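Local coordinates for nitrophorin Cim l NP (Cimex lectularius, PDB 2IMQ), which carries nitric oxide on a cysteine-ligated heme b and delivers it to the bitten host during feeding, causing vasodilation, at residues 19-24 with 58-63; 27-32 with 62-67; 37-42 with 129-134. One frame throughout, in Å; residues are numbered along the deposited sequence. Where two conformers were deposited one is given.

Contact 1. Residues 19-24 with 58-63. With HEM (protoporphyrin IX containing Fe), chain B.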
loop_
_atom_site.group_PDB
_atom_site.type_symbol
_atom_site.label_atom_id
_atom_site.label_comp_id
_atom_site.label_asym_id
_atom_site.label_seq_id
_atom_site.Cartn_x
_atom_site.Cartn_y
_atom_site.Cartn_z
ATOM N N GLU A 19 -8.090 14.318 -1.382
ATOM C CA GLU A 19 -6.923 15.153 -1.680
ATOM C C GLU A 19 -6.297 14.834 -3.031
ATOM O O GLU A 19 -6.114 13.681 -3.378
ATOM C CB GLU A 19 -5.858 15.128 -0.595
ATOM C CG GLU A 19 -5.554 16.526 -0.045
ATOM C CD GLU A 19 -4.107 16.895 -0.227
ATOM O OE1 GLU A 19 -3.805 18.094 -0.397
ATOM O OE2 GLU A 19 -3.267 15.967 -0.226
ATOM N N ARG A 20 -5.964 15.883 -3.778
ATOM C CA ARG A 20 -5.180 15.744 -4.990
ATOM C C ARG A 20 -3.774 15.241 -4.744
ATOM O O ARG A 20 -3.207 15.425 -3.677
ATOM C CB ARG A 20 -5.075 17.086 -5.706
ATOM C CG ARG A 20 -4.267 18.138 -5.004
ATOM C CD ARG A 20 -4.211 19.423 -5.772
ATOM N NE ARG A 20 -3.533 20.492 -5.052
ATOM C CZ ARG A 20 -3.441 21.756 -5.490
ATOM N NH1 ARG A 20 -3.978 22.111 -6.658
ATOM N NH2 ARG A 20 -2.806 22.673 -4.766
ATOM N N ALA A 21 -3.192 14.584 -5.734
ATOM C CA ALA A 21 -1.803 14.200 -5.628
ATOM C C ALA A 21 -0.943 15.415 -5.371
ATOM O O ALA A 21 -1.153 16.503 -5.973
ATOM C CB ALA A 21 -1.330 13.496 -6.871
ATOM N N PRO A 22 0.063 15.260 -4.511
ATOM C CA PRO A 22 1.027 16.321 -4.311
ATOM C C PRO A 22 1.883 16.474 -5.553
ATOM O O PRO A 22 1.887 15.611 -6.430
ATOM C CB PRO A 22 1.836 15.852 -3.095
ATOM C CG PRO A 22 1.686 14.432 -3.068
ATOM C CD PRO A 22 0.377 14.073 -3.690
ATOM N N THR A 23 2.568 17.596 -5.648
ATOM C CA THR A 23 3.404 17.875 -6.799
ATOM C C THR A 23 4.859 17.513 -6.491
ATOM O O THR A 23 5.618 17.279 -7.423
ATOM C CB THR A 23 3.208 19.364 -7.208
ATOM O OG1 THR A 23 3.695 19.595 -8.536
ATOM C CG2 THR A 23 3.936 20.309 -6.311
ATOM N N ASN A 24 5.228 17.430 -5.200
ATOM C CA ASN A 24 6.554 16.998 -4.776
ATOM C C ASN A 24 6.566 15.469 -4.521
ATOM O O ASN A 24 6.103 14.998 -3.506
ATOM C CB ASN A 24 7.119 17.890 -3.631
ATOM C CG ASN A 24 6.874 17.382 -2.224
ATOM O OD1 ASN A 24 5.834 17.640 -1.642
ATOM N ND2 ASN A 24 7.857 16.632 -1.678
ATOM N N PRO A 58 -5.593 14.351 -15.070
ATOM C CA PRO A 58 -4.568 14.906 -15.944
ATOM C C PRO A 58 -3.257 15.315 -15.261
ATOM O O PRO A 58 -2.193 15.012 -15.813
ATOM C CB PRO A 58 -5.272 16.106 -16.604
ATOM C CG PRO A 58 -6.666 15.696 -16.667
ATOM C CD PRO A 58 -6.931 14.905 -15.360
ATOM N N ALA A 59 -3.317 15.978 -14.089
ATOM C CA ALA A 59 -2.071 16.405 -13.410
ATOM C C ALA A 59 -1.306 15.218 -12.846
ATOM O O ALA A 59 -0.093 15.210 -12.834
ATOM C CB ALA A 59 -2.312 17.427 -12.283
ATOM N N CYS A 60 -2.034 14.213 -12.393
ATOM C CA CYS A 60 -1.406 13.015 -11.881
ATOM C C CYS A 60 -0.555 12.416 -12.992
ATOM O O CYS A 60 0.620 12.136 -12.806
ATOM C CB CYS A 60 -2.457 12.008 -11.432
ATOM S SG CYS A 60 -3.224 12.444 -9.931
ATOM N N VAL A 61 -1.155 12.242 -14.157
ATOM C CA VAL A 61 -0.448 11.600 -15.262
ATOM C C VAL A 61 0.748 12.452 -15.645
ATOM O O VAL A 61 1.846 11.989 -15.748
ATOM C CB VAL A 61 -1.388 11.387 -16.476
ATOM C CG1 VAL A 61 -0.648 10.806 -17.659
ATOM C CG2 VAL A 61 -2.510 10.477 -16.159
ATOM N N LYS A 62 0.521 13.745 -15.814
ATOM C CA LYS A 62 1.609 14.615 -16.234
ATOM C C LYS A 62 2.786 14.568 -15.286
ATOM O O LYS A 62 3.938 14.386 -15.697
ATOM C CB LYS A 62 1.099 16.053 -16.360
ATOM C CG LYS A 62 2.029 16.938 -17.129
ATOM C CD LYS A 62 1.484 18.334 -17.271
ATOM C CE LYS A 62 2.307 19.149 -18.245
ATOM N NZ LYS A 62 2.181 18.639 -19.668
ATOM N N ASN A 63 2.512 14.723 -13.988
ATOM C CA ASN A 63 3.600 14.867 -13.011
ATOM C C ASN A 63 4.309 13.577 -12.676
ATOM O O ASN A 63 5.529 13.549 -12.527
ATOM C CB ASN A 63 3.115 15.541 -11.734
ATOM C CG ASN A 63 2.523 16.940 -12.000
ATOM O OD1 ASN A 63 2.833 17.553 -12.999
ATOM N ND2 ASN A 63 1.650 17.402 -11.123
HETATM C CHA HEM B . -3.724 8.528 -12.183
HETATM C CHB HEM B . -1.597 8.985 -7.851
HETATM C CHC HEM B . -5.366 11.533 -6.280
HETATM C CHD HEM B . -7.653 10.857 -10.409
HETATM C C1A HEM B . -2.797 8.445 -11.185
HETATM C C2A HEM B . -1.497 7.822 -11.266
HETATM C C3A HEM B . -0.938 7.933 -10.034
HETATM C C4A HEM B . -1.843 8.644 -9.178
HETATM C CMA HEM B . 0.446 7.450 -9.641
HETATM C CAA HEM B . -0.844 7.158 -12.500
HETATM C CBA HEM B . 0.035 8.291 -13.096
HETATM C CGA HEM B . 0.708 7.851 -14.388
HETATM O O1A HEM B . 0.046 7.851 -15.425
HETATM O O2A HEM B . 1.931 7.563 -14.393
HETATM C C1B HEM B . -2.430 9.725 -7.073
HETATM C C2B HEM B . -2.151 10.133 -5.717
HETATM C C3B HEM B . -3.180 10.843 -5.270
HETATM C C4B HEM B . -4.143 10.920 -6.338
HETATM C CMB HEM B . -0.855 9.712 -5.119
HETATM C CAB HEM B . -3.390 11.481 -3.905
HETATM C CBB HEM B . -2.355 11.750 -3.098
HETATM C C1C HEM B . -6.331 11.640 -7.240
HETATM C C2C HEM B . -7.627 12.255 -7.111
HETATM C C3C HEM B . -8.222 12.114 -8.292
HETATM C C4C HEM B . -7.400 11.302 -9.133
HETATM C CMC HEM B . -8.132 13.100 -5.936
HETATM C CAC HEM B . -9.600 12.633 -8.678
HETATM C CBC HEM B . -10.702 12.263 -8.029
HETATM C C1D HEM B . -6.819 10.128 -11.228
HETATM C C2D HEM B . -7.204 9.638 -12.529
HETATM C C3D HEM B . -5.996 8.956 -13.085
HETATM C C4D HEM B . -4.979 9.053 -12.071
HETATM C CMD HEM B . -8.553 9.823 -13.224
HETATM C CAD HEM B . -5.962 8.272 -14.463
HETATM C CBD HEM B . -6.027 9.394 -15.487
HETATM C CGD HEM B . -5.660 8.883 -16.846
HETATM O O1D HEM B . -5.683 9.725 -17.801
HETATM O O2D HEM B . -5.358 7.658 -16.946
HETATM N NA HEM B . -2.989 8.959 -9.908
HETATM N NB HEM B . -3.665 10.199 -7.417
HETATM N NC HEM B . -6.243 11.047 -8.464
HETATM N ND HEM B . -5.507 9.740 -10.991
HETATM FE FE HEM B . -4.555 10.114 -9.247
HETATM O O HOH W 1 0.549 15.739 -9.051
#

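Contact 2. Residues 27-32 with 62-67. With HEM (protoporphyrin IX containing Fe), chain B.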
loop_
_atom_site.group_PDB
_atom_site.type_symbol
_atom_site.label_atom_id
_atom_site.label_comp_id
_atom_site.label_asym_id
_atom_site.label_seq_id
_atom_site.Cartn_x
_atom_site.Cartn_y
_atom_site.Cartn_z
ATOM N N GLU A 27 10.089 12.581 -2.781
ATOM C CA GLU A 27 10.059 12.157 -1.419
ATOM C C GLU A 27 9.015 11.031 -1.197
ATOM O O GLU A 27 9.308 10.039 -0.521
ATOM C CB GLU A 27 9.729 13.330 -0.526
ATOM C CG GLU A 27 9.769 13.028 0.949
ATOM C CD GLU A 27 9.470 14.245 1.811
ATOM O OE1 GLU A 27 9.535 14.106 3.033
ATOM O OE2 GLU A 27 9.156 15.332 1.281
ATOM N N LEU A 28 7.836 11.206 -1.778
ATOM C CA LEU A 28 6.744 10.250 -1.657
ATOM C C LEU A 28 7.170 8.864 -2.112
ATOM O O LEU A 28 6.763 7.856 -1.542
ATOM C CB LEU A 28 5.555 10.752 -2.486
ATOM C CG LEU A 28 4.297 9.939 -2.303
ATOM C CD1 LEU A 28 3.664 10.144 -0.962
ATOM C CD2 LEU A 28 3.291 10.203 -3.378
ATOM N N LEU A 29 8.013 8.803 -3.149
ATOM C CA LEU A 29 8.414 7.544 -3.749
ATOM C C LEU A 29 9.763 7.053 -3.259
ATOM O O LEU A 29 10.232 5.996 -3.655
ATOM C CB LEU A 29 8.429 7.662 -5.270
ATOM C CG LEU A 29 7.169 8.206 -5.883
ATOM C CD1 LEU A 29 7.391 8.385 -7.359
ATOM C CD2 LEU A 29 6.040 7.359 -5.630
ATOM N N GLY A 30 10.381 7.764 -2.328
ATOM C CA GLY A 30 11.623 7.332 -1.751
ATOM C C GLY A 30 12.820 7.558 -2.667
ATOM O O GLY A 30 13.758 6.806 -2.563
ATOM N N LEU A 31 12.762 8.589 -3.512
ATOM C CA LEU A 31 13.779 8.874 -4.552
ATOM C C LEU A 31 14.689 10.060 -4.189
ATOM O O LEU A 31 15.696 10.334 -4.867
ATOM C CB LEU A 31 13.090 9.133 -5.895
ATOM C CG LEU A 31 12.217 7.979 -6.384
ATOM C CD1 LEU A 31 11.516 8.314 -7.737
ATOM C CD2 LEU A 31 12.970 6.711 -6.461
ATOM N N ASN A 32 14.367 10.735 -3.108
ATOM C CA ASN A 32 15.005 11.989 -2.741
ATOM C C ASN A 32 16.396 11.859 -2.139
ATOM O O ASN A 32 17.004 12.898 -1.818
ATOM C CB ASN A 32 14.112 12.732 -1.737
ATOM C CG ASN A 32 13.936 11.949 -0.400
ATOM O OD1 ASN A 32 14.165 12.495 0.683
ATOM N ND2 ASN A 32 13.526 10.678 -0.474
ATOM N N LYS A 62 0.521 13.745 -15.814
ATOM C CA LYS A 62 1.609 14.615 -16.234
ATOM C C LYS A 62 2.786 14.568 -15.286
ATOM O O LYS A 62 3.938 14.386 -15.697
ATOM C CB LYS A 62 1.099 16.053 -16.360
ATOM C CG LYS A 62 2.029 16.938 -17.129
ATOM C CD LYS A 62 1.484 18.334 -17.271
ATOM C CE LYS A 62 2.307 19.149 -18.245
ATOM N NZ LYS A 62 2.181 18.639 -19.668
ATOM N N ASN A 63 2.512 14.723 -13.988
ATOM C CA ASN A 63 3.600 14.867 -13.011
ATOM C C ASN A 63 4.309 13.577 -12.676
ATOM O O ASN A 63 5.529 13.549 -12.527
ATOM C CB ASN A 63 3.115 15.541 -11.734
ATOM C CG ASN A 63 2.523 16.940 -12.000
ATOM O OD1 ASN A 63 2.833 17.553 -12.999
ATOM N ND2 ASN A 63 1.650 17.402 -11.123
ATOM N N PHE A 64 3.555 12.488 -12.565
ATOM C CA PHE A 64 4.202 11.206 -12.359
ATOM C C PHE A 64 5.016 10.811 -13.578
ATOM O O PHE A 64 6.190 10.402 -13.440
ATOM C CB PHE A 64 3.221 10.093 -11.984
ATOM C CG PHE A 64 2.884 10.070 -10.526
ATOM C CD1 PHE A 64 1.787 10.774 -10.053
ATOM C CD2 PHE A 64 3.703 9.397 -9.639
ATOM C CE1 PHE A 64 1.475 10.730 -8.700
ATOM C CE2 PHE A 64 3.428 9.364 -8.265
ATOM C CZ PHE A 64 2.323 10.041 -7.818
ATOM N N GLN A 65 4.426 10.991 -14.765
ATOM C CA GLN A 65 5.128 10.551 -15.996
ATOM C C GLN A 65 6.349 11.452 -16.245
ATOM O O GLN A 65 7.408 10.951 -16.565
ATOM C CB GLN A 65 4.177 10.454 -17.208
ATOM C CG GLN A 65 2.880 9.682 -17.023
ATOM C CD GLN A 65 2.893 8.182 -17.261
ATOM O OE1 GLN A 65 3.721 7.438 -16.711
ATOM N NE2 GLN A 65 1.871 7.712 -18.015
ATOM N N SER A 66 6.228 12.759 -16.025
ATOM C CA SER A 66 7.380 13.670 -16.088
ATOM C C SER A 66 8.560 13.227 -15.223
ATOM O O SER A 66 9.692 13.156 -15.709
ATOM C CB SER A 66 6.980 15.118 -15.688
ATOM O OG SER A 66 6.075 15.655 -16.649
ATOM N N LEU A 67 8.316 12.908 -13.950
ATOM C CA LEU A 67 9.415 12.540 -13.061
ATOM C C LEU A 67 9.982 11.165 -13.404
ATOM O O LEU A 67 11.206 10.971 -13.437
ATOM C CB LEU A 67 8.951 12.580 -11.611
ATOM C CG LEU A 67 9.919 11.884 -10.646
ATOM C CD1 LEU A 67 11.214 12.677 -10.521
ATOM C CD2 LEU A 67 9.260 11.647 -9.273
HETATM C CHA HEM B . -3.724 8.528 -12.183
HETATM C CHB HEM B . -1.597 8.985 -7.851
HETATM C CHC HEM B . -5.366 11.533 -6.280
HETATM C CHD HEM B . -7.653 10.857 -10.409
HETATM C C1A HEM B . -2.797 8.445 -11.185
HETATM C C2A HEM B . -1.497 7.822 -11.266
HETATM C C3A HEM B . -0.938 7.933 -10.034
HETATM C C4A HEM B . -1.843 8.644 -9.178
HETATM C CMA HEM B . 0.446 7.450 -9.641
HETATM C CAA HEM B . -0.844 7.158 -12.500
HETATM C CBA HEM B . 0.035 8.291 -13.096
HETATM C CGA HEM B . 0.708 7.851 -14.388
HETATM O O1A HEM B . 0.046 7.851 -15.425
HETATM O O2A HEM B . 1.931 7.563 -14.393
HETATM C C1B HEM B . -2.430 9.725 -7.073
HETATM C C2B HEM B . -2.151 10.133 -5.717
HETATM C C3B HEM B . -3.180 10.843 -5.270
HETATM C C4B HEM B . -4.143 10.920 -6.338
HETATM C CMB HEM B . -0.855 9.712 -5.119
HETATM C CAB HEM B . -3.390 11.481 -3.905
HETATM C CBB HEM B . -2.355 11.750 -3.098
HETATM C C1C HEM B . -6.331 11.640 -7.240
HETATM C C2C HEM B . -7.627 12.255 -7.111
HETATM C C3C HEM B . -8.222 12.114 -8.292
HETATM C C4C HEM B . -7.400 11.302 -9.133
HETATM C CMC HEM B . -8.132 13.100 -5.936
HETATM C CAC HEM B . -9.600 12.633 -8.678
HETATM C CBC HEM B . -10.702 12.263 -8.029
HETATM C C1D HEM B . -6.819 10.128 -11.228
HETATM C C2D HEM B . -7.204 9.638 -12.529
HETATM C C3D HEM B . -5.996 8.956 -13.085
HETATM C C4D HEM B . -4.979 9.053 -12.071
HETATM C CMD HEM B . -8.553 9.823 -13.224
HETATM C CAD HEM B . -5.962 8.272 -14.463
HETATM C CBD HEM B . -6.027 9.394 -15.487
HETATM C CGD HEM B . -5.660 8.883 -16.846
HETATM O O1D HEM B . -5.683 9.725 -17.801
HETATM O O2D HEM B . -5.358 7.658 -16.946
HETATM N NA HEM B . -2.989 8.959 -9.908
HETATM N NB HEM B . -3.665 10.199 -7.417
HETATM N NC HEM B . -6.243 11.047 -8.464
HETATM N ND HEM B . -5.507 9.740 -10.991
HETATM FE FE HEM B . -4.555 10.114 -9.247
#

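Contact 3. Residues 37-42 with 129-134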
loop_
_atom_site.group_PDB
_atom_site.type_symbol
_atom_site.label_atom_id
_atom_site.label_comp_id
_atom_site.label_asym_id
_atom_site.label_seq_id
_atom_site.Cartn_x
_atom_site.Cartn_y
_atom_site.Cartn_z
ATOM N N PRO A 37 15.113 2.475 -7.352
ATOM C CA PRO A 37 14.535 1.158 -7.208
ATOM C C PRO A 37 14.107 0.599 -8.515
ATOM O O PRO A 37 13.731 1.321 -9.432
ATOM C CB PRO A 37 13.323 1.406 -6.335
ATOM C CG PRO A 37 12.981 2.812 -6.527
ATOM C CD PRO A 37 14.318 3.508 -6.688
ATOM N N ASP A 38 14.109 -0.720 -8.629
ATOM C CA ASP A 38 13.680 -1.376 -9.852
ATOM C C ASP A 38 12.198 -1.322 -10.129
ATOM O O ASP A 38 11.775 -1.183 -11.272
ATOM C CB ASP A 38 14.188 -2.808 -9.835
ATOM C CG ASP A 38 15.672 -2.870 -9.705
ATOM O OD1 ASP A 38 16.369 -2.432 -10.673
ATOM O OD2 ASP A 38 16.226 -3.235 -8.641
ATOM N N VAL A 39 11.398 -1.414 -9.057
ATOM C CA VAL A 39 9.946 -1.417 -9.153
ATOM C C VAL A 39 9.396 -0.413 -8.142
ATOM O O VAL A 39 9.909 -0.322 -7.022
ATOM C CB VAL A 39 9.385 -2.834 -8.828
ATOM C CG1 VAL A 39 7.886 -2.804 -8.840
ATOM C CG2 VAL A 39 10.028 -3.819 -9.791
ATOM N N ILE A 40 8.400 0.335 -8.573
ATOM C CA ILE A 40 7.679 1.239 -7.652
ATOM C C ILE A 40 6.195 1.017 -7.780
ATOM O O ILE A 40 5.650 0.942 -8.893
ATOM C CB ILE A 40 7.966 2.722 -8.029
ATOM C CG1 ILE A 40 9.448 3.079 -7.911
ATOM C CG2 ILE A 40 7.199 3.653 -7.151
ATOM C CD1 ILE A 40 9.800 4.461 -8.501
ATOM N N ALA A 41 5.512 0.876 -6.641
ATOM C CA ALA A 41 4.073 0.732 -6.638
ATOM C C ALA A 41 3.469 1.834 -5.758
ATOM O O ALA A 41 4.010 2.109 -4.678
ATOM C CB ALA A 41 3.663 -0.604 -6.144
ATOM N N VAL A 42 2.412 2.437 -6.254
ATOM C CA VAL A 42 1.683 3.511 -5.582
ATOM C C VAL A 42 0.220 3.155 -5.418
ATOM O O VAL A 42 -0.454 2.906 -6.408
ATOM C CB VAL A 42 1.770 4.823 -6.421
ATOM C CG1 VAL A 42 1.061 5.970 -5.700
ATOM C CG2 VAL A 42 3.273 5.155 -6.712
ATOM N N PHE A 129 5.846 -11.126 -9.881
ATOM C CA PHE A 129 5.483 -10.098 -8.869
ATOM C C PHE A 129 3.988 -9.871 -8.878
ATOM O O PHE A 129 3.381 -9.812 -9.940
ATOM C CB PHE A 129 6.152 -8.749 -9.190
ATOM C CG PHE A 129 7.613 -8.711 -8.950
ATOM C CD1 PHE A 129 8.503 -9.309 -9.846
ATOM C CD2 PHE A 129 8.129 -8.062 -7.853
ATOM C CE1 PHE A 129 9.873 -9.276 -9.632
ATOM C CE2 PHE A 129 9.483 -8.015 -7.631
ATOM C CZ PHE A 129 10.366 -8.629 -8.551
ATOM N N SER A 130 3.394 -9.689 -7.691
ATOM C CA SER A 130 2.010 -9.271 -7.574
ATOM C C SER A 130 1.962 -8.170 -6.535
ATOM O O SER A 130 2.540 -8.299 -5.494
ATOM C CB SER A 130 1.073 -10.431 -7.136
ATOM O OG SER A 130 1.012 -11.467 -8.120
ATOM N N PHE A 131 1.232 -7.155 -6.903
ATOM C CA PHE A 131 0.895 -6.012 -6.034
ATOM C C PHE A 131 -0.602 -5.876 -5.864
ATOM O O PHE A 131 -1.332 -5.788 -6.848
ATOM C CB PHE A 131 1.445 -4.704 -6.618
ATOM C CG PHE A 131 2.940 -4.647 -6.621
ATOM C CD1 PHE A 131 3.672 -5.261 -7.636
ATOM C CD2 PHE A 131 3.624 -4.116 -5.553
ATOM C CE1 PHE A 131 5.044 -5.235 -7.603
ATOM C CE2 PHE A 131 4.989 -4.089 -5.529
ATOM C CZ PHE A 131 5.707 -4.669 -6.543
ATOM N N THR A 132 -1.066 -5.874 -4.611
ATOM C CA THR A 132 -2.446 -5.746 -4.260
ATOM C C THR A 132 -2.670 -4.483 -3.464
ATOM O O THR A 132 -1.893 -4.145 -2.597
ATOM C CB THR A 132 -2.878 -6.956 -3.407
ATOM O OG1 THR A 132 -2.763 -8.111 -4.215
ATOM C CG2 THR A 132 -4.311 -6.868 -2.911
ATOM N N THR A 133 -3.794 -3.858 -3.751
ATOM C CA THR A 133 -4.394 -2.910 -2.788
ATOM C C THR A 133 -5.861 -3.281 -2.529
ATOM O O THR A 133 -6.482 -3.980 -3.339
ATOM C CB THR A 133 -4.228 -1.441 -3.249
ATOM O OG1 THR A 133 -4.483 -0.544 -2.144
ATOM C CG2 THR A 133 -5.136 -1.053 -4.340
ATOM N N SER A 134 -6.420 -2.823 -1.416
ATOM C CA SER A 134 -7.766 -3.174 -1.064
ATOM C C SER A 134 -8.374 -2.086 -0.223
ATOM O O SER A 134 -7.677 -1.233 0.346
ATOM C CB SER A 134 -7.779 -4.504 -0.357
ATOM O OG SER A 134 -7.009 -4.436 0.853
#

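Contact 1. Residues 19-24 with 58-63
Ala21 and Cys60 meet above the heme, CB of Ala21 lying 3.7 Å from SG of Cys60, at the proximal face of the pocket that this nitrophorin has built on the DNase I-like beta-sandwich. Cys60, on helix 57-70, is the proximal ligand of the iron; residues 19-24 form the loop that follows strand 6-17. The packing is close on the heme side. CB of Ala21 rests over one pyrrole, 3.6 Å from both HEM C2B and HEM C3B, and the backbone of Glu19 to Ala21 and the Pro22 ring run round the neighbouring rim. CD of Pro22 touches the vinyl carbon HEM CBB at 3.6 Å. The Cys60 sulfur stands beside its own backbone N (chi1 -74°), a turn that swings it down from the helix to the metal, and Ala21 covers part of its flank. Trp14 and Gln268 pack against Glu19 and Pro22.

Away from the porphyrin the side chains pack less closely and the contact becomes polar. Thr23, exposed, and Asn63, partly so, approach no closer than 4.0 Å between OG1 of Thr23 and ND2 of Asn63, and a water bridges the segments instead. It donates to O of Pro22 and accepts from ND2 of Asn63, its oxygen 2.9 Å from each. SG of Cys60 lies 2.8 Å from the ferrous heme iron, FE, long for an iron-sulfur bond and consistent with weak ligation.

Contact 2. Residues 27-32 with 62-67
Phe64, Leu29 and Leu67 carry most of this contact, in which the short helix 26-29 and the turn after it face helix 57-70 through side chains alone; the nearest CA atoms, those of Leu31 and Leu67, are still 10.2 Å apart. The hub is CD1 of Leu29. It comes within 4.2 Å of CE2 of Phe64, approaching the ring obliquely, and equally near CD2 of Leu67. The same Leu67 methyl also reaches CD1 of Leu31, at 4.3 Å, and so touches both leucines of the facing segment. Leu67 extends across because its CG stands opposite the backbone N (chi1 166°).

Phe64 has a second task. The heme methyl carbon CMA lies 3.4 Å above the plane of its ring, over the centre, a CH-pi arrangement, so that the phenyl touches both the cofactor and Leu29. Tyr89 of strand 84-91 and Leu25 also touch Phe64, while Val12 of strand 6-17 and Leu68 pack against Leu29. Between Leu29 and Leu31 the chain turns through Gly30, whose positive phi closes the end of helix 26-29 in a Schellman motif and sends the next leucine toward the same helix.

With methyls and one aromatic ring as its components, the contact joins the two elements by dispersion and exclusion of water, and extends the apolar lining of the heme pocket outward from the porphyrin edge.

Contact 3. Residues 37-42 with 129-134
Phe131 packs across Ala41 and Val39 of the facing strand and has the largest buried surface of the contact. From CB, which points at strand 39-46, the chain turns with CG beside the backbone N (chi1 -67°), carrying the ring along the opposing strand from Ala41 toward Val39. CG is the first ring atom to meet anything across the gap, with CB of Ala41 at 4.1 Å. One bond further, CD2 comes nearest to that methyl, at 3.6 Å, and CE2 follows at 3.8 Å, so that Ala41 touches the CD2-CE2 flank. On the other side CE1 reaches CG1 of Val39 at 3.9 Å. The tip, CZ, settles closest to the same methyl, 3.7 Å away. Val39 offers this branch because CG1 stands opposite its own backbone N (chi1 176°). Both aliphatic groups approach the phenyl obliquely.

The two strands belong to different sheets, 39-46 to the six-stranded one and 127-135 to the five-stranded one, and the contact lies in the core of the beta-sandwich characteristic of the DNase I-like fold. The alternation of each strand sets the pattern: Val39 and Ala41 point across the interface, while Ile40 between them points away. The backbones are closer at Ala41, consistent with its small side chain: the CA atoms of Ala41 and Phe131 are 7.5 Å apart, whereas those of Val39 and Phe129 are separated by 9.8 Å.

Neighbouring strands add further apolar groups. Phe167 of strand 165-169 meets the phenyl ring to ring with the planes about 15° apart, and Phe122 of strand 116-124 touches both Phe131 and Val39. Val9 of strand 6-17 also packs against Phe131.

Overall arrangement
Contact 3 is the deepest of the three, its centre about 8 Å from that of the chain, and joins the two sheets by apolar side chains alone. Contacts 1 and 2 lie farther out, about 18 and 16 Å from the chain centre; both use helix 57-70 and touch the heme. Contact 2 is buried and apolar, whereas contact 1 grades from metal ligation to a water bridge near solvent. Contacts 2 and 3 meet directly: CD2 of Leu31 lies 3.5 Å from CD of Pro37. Leu29 packs on Ile40 and Val42, which lie on the face of strand 39-46 turned away from the sandwich core. Contacts 1 and 3 do not touch.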